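Local coordinates for switch-activating protein 1 (Schizosaccharomyces pombe, PDB 5JDK) that binds DNA sequences required for mating-type switching and a replication fork barrier in the rDNA, where it blocks replication forks, at residues K39-V44 with D117-R122. Numbering follows the deposited sequence.
Sequences KLMRLV and DEWKAR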
loop_
_atom_site.group_PDB
_atom_site.type_symbol
_atom_site.label_atom_id
_atom_site.label_comp_id
_atom_site.label_asym_id
_atom_site.label_seq_id
_atom_site.Cartn_x
_atom_site.Cartn_y
_atom_site.Cartn_z
ATOM N N LYS A 39 9.727 2.473 0.688
ATOM C CA LYS A 39 10.193 1.475 -0.275
ATOM C C LYS A 39 9.112 0.439 -0.577
ATOM O O LYS A 39 8.897 0.059 -1.746
ATOM C CB LYS A 39 11.452 0.797 0.253
ATOM C CG LYS A 39 12.667 1.712 0.282
ATOM C CD LYS A 39 13.876 1.011 0.876
ATOM C CE LYS A 39 15.111 1.894 0.815
ATOM N NZ LYS A 39 16.279 1.257 1.478
ATOM N N LEU A 40 8.430 -0.036 0.469
ATOM C CA LEU A 40 7.380 -1.030 0.303
ATOM C C LEU A 40 6.240 -0.484 -0.545
ATOM O O LEU A 40 5.789 -1.143 -1.498
ATOM C CB LEU A 40 6.883 -1.477 1.673
ATOM C CG LEU A 40 5.721 -2.464 1.697
ATOM C CD1 LEU A 40 6.051 -3.725 0.934
ATOM C CD2 LEU A 40 5.367 -2.798 3.130
ATOM N N MET A 41 5.743 0.718 -0.213
ATOM C CA MET A 41 4.621 1.262 -0.968
ATOM C C MET A 41 5.008 1.659 -2.386
ATOM O O MET A 41 4.168 1.583 -3.286
ATOM C CB MET A 41 3.964 2.406 -0.211
ATOM C CG MET A 41 3.266 1.964 1.049
ATOM S SD MET A 41 2.010 0.701 0.835
ATOM C CE MET A 41 0.801 1.599 -0.130
ATOM N N ARG A 42 6.258 2.062 -2.618
ATOM C CA ARG A 42 6.709 2.260 -3.988
ATOM C C ARG A 42 6.548 0.980 -4.791
ATOM O O ARG A 42 6.101 1.014 -5.942
ATOM C CB ARG A 42 8.173 2.697 -4.022
ATOM C CG ARG A 42 8.420 4.147 -3.634
ATOM C CD ARG A 42 9.904 4.444 -3.610
ATOM N NE ARG A 42 10.195 5.796 -3.167
ATOM C CZ ARG A 42 11.390 6.195 -2.750
ATOM N NH1 ARG A 42 12.407 5.341 -2.719
ATOM N NH2 ARG A 42 11.570 7.445 -2.357
ATOM N N LEU A 43 6.930 -0.162 -4.208
ATOM C CA LEU A 43 6.772 -1.436 -4.913
ATOM C C LEU A 43 5.309 -1.793 -5.130
ATOM O O LEU A 43 4.925 -2.248 -6.212
ATOM C CB LEU A 43 7.441 -2.553 -4.126
ATOM C CG LEU A 43 8.957 -2.551 -4.082
ATOM C CD1 LEU A 43 9.426 -3.606 -3.104
ATOM C CD2 LEU A 43 9.534 -2.792 -5.464
ATOM N N VAL A 44 4.485 -1.627 -4.098
ATOM C CA VAL A 44 3.059 -1.912 -4.226
ATOM C C VAL A 44 2.459 -1.111 -5.376
ATOM O O VAL A 44 1.758 -1.646 -6.245
ATOM C CB VAL A 44 2.360 -1.608 -2.889
ATOM C CG1 VAL A 44 0.857 -1.599 -3.035
ATOM C CG2 VAL A 44 2.780 -2.622 -1.827
ATOM N N ASP A 117 -2.514 7.253 -1.417
ATOM C CA ASP A 117 -3.654 7.700 -2.211
ATOM C C ASP A 117 -3.787 6.863 -3.479
ATOM O O ASP A 117 -4.894 6.446 -3.858
ATOM C CB ASP A 117 -3.462 9.174 -2.570
ATOM C CG ASP A 117 -4.534 9.682 -3.498
ATOM O OD1 ASP A 117 -5.681 9.856 -3.047
ATOM O OD2 ASP A 117 -4.234 9.887 -4.692
ATOM N N GLU A 118 -2.660 6.594 -4.145
ATOM C CA GLU A 118 -2.705 5.834 -5.389
ATOM C C GLU A 118 -3.121 4.386 -5.135
ATOM O O GLU A 118 -3.896 3.801 -5.907
ATOM C CB GLU A 118 -1.344 5.938 -6.075
ATOM C CG GLU A 118 -1.324 5.361 -7.458
ATOM C CD GLU A 118 -0.114 5.746 -8.291
ATOM O OE1 GLU A 118 0.628 6.653 -7.896
ATOM O OE2 GLU A 118 0.061 5.131 -9.355
ATOM N N TRP A 119 -2.643 3.794 -4.044
ATOM C CA TRP A 119 -3.038 2.428 -3.713
ATOM C C TRP A 119 -4.508 2.351 -3.317
ATOM O O TRP A 119 -5.234 1.445 -3.763
ATOM C CB TRP A 119 -2.139 1.876 -2.606
ATOM C CG TRP A 119 -2.376 0.429 -2.322
ATOM C CD1 TRP A 119 -2.647 -0.137 -1.114
ATOM C CD2 TRP A 119 -2.360 -0.653 -3.276
ATOM N NE1 TRP A 119 -2.789 -1.498 -1.250
ATOM C CE2 TRP A 119 -2.623 -1.835 -2.566
ATOM C CE3 TRP A 119 -2.136 -0.736 -4.653
ATOM C CZ2 TRP A 119 -2.686 -3.085 -3.189
ATOM C CZ3 TRP A 119 -2.196 -1.977 -5.266
ATOM C CH2 TRP A 119 -2.460 -3.132 -4.533
ATOM N N LYS A 120 -4.968 3.301 -2.501
ATOM C CA LYS A 120 -6.379 3.393 -2.158
ATOM C C LYS A 120 -7.245 3.439 -3.411
ATOM O O LYS A 120 -8.297 2.778 -3.486
ATOM C CB LYS A 120 -6.569 4.652 -1.308
ATOM C CG LYS A 120 -7.999 5.006 -0.987
ATOM C CD LYS A 120 -8.048 6.168 -0.010
ATOM C CE LYS A 120 -9.454 6.645 0.242
ATOM N NZ LYS A 120 -9.509 7.596 1.389
ATOM N N ALA A 121 -6.828 4.238 -4.394
ATOM C CA ALA A 121 -7.582 4.348 -5.639
ATOM C C ALA A 121 -7.621 3.025 -6.392
ATOM O O ALA A 121 -8.653 2.666 -6.971
ATOM C CB ALA A 121 -6.999 5.463 -6.507
ATOM N N ARG A 122 -6.517 2.270 -6.394
ATOM C CA ARG A 122 -6.528 0.968 -7.064
ATOM C C ARG A 122 -7.467 -0.013 -6.364
ATOM O O ARG A 122 -8.247 -0.724 -7.023
ATOM C CB ARG A 122 -5.110 0.392 -7.145
ATOM C CG ARG A 122 -5.031 -1.016 -7.723
ATOM C CD ARG A 122 -5.533 -1.052 -9.145
ATOM N NE ARG A 122 -5.299 -2.371 -9.725
ATOM C CZ ARG A 122 -5.963 -2.876 -10.752
ATOM N NH1 ARG A 122 -6.929 -2.189 -11.339
ATOM N NH2 ARG A 122 -5.658 -4.087 -11.190
#
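Val44 N donates to Leu40 O at 2.9 Å, a routine bond of helix 34-46, from which Val44 reaches across to Trp119. No hydrogen bond crosses between 39-44 and 117-122, although Arg42 reaches Glu111 of helix 107-131 by a salt bridge; the case illustrates how a methyl set over a ring face, with a second methyl at the root of the indole, can make a buried contact. With Val44 CG1 anti to the backbone N (chi1 168°), this methyl comes down over the centre of the six-membered ring of Trp119, 3.4 Å from the centroid and 14° off the normal, a close CH-pi contact. The same methyl lies 3.4 Å from Trp119 CD2, at the ring fusion. Here helix 34-46 meets helix 107-131 inside the all-helical DNA-binding domain of Sap1, whose family is classed with the helix-turn-helix proteins. Met41, its chain bent at chi2 and chi3, brings CE obliquely to the root of the indole, 3.9 Å from Trp119 CB and 4.0 Å from CD1. The ring of Phe59 meets the indole with nearly parallel planes, and Trp119 NE1 hydrogen-bonds a glycerol. A leucine in place of Trp119 would probably leave Val44 CG1 without its aromatic face and Phe59 without the ring it lies against.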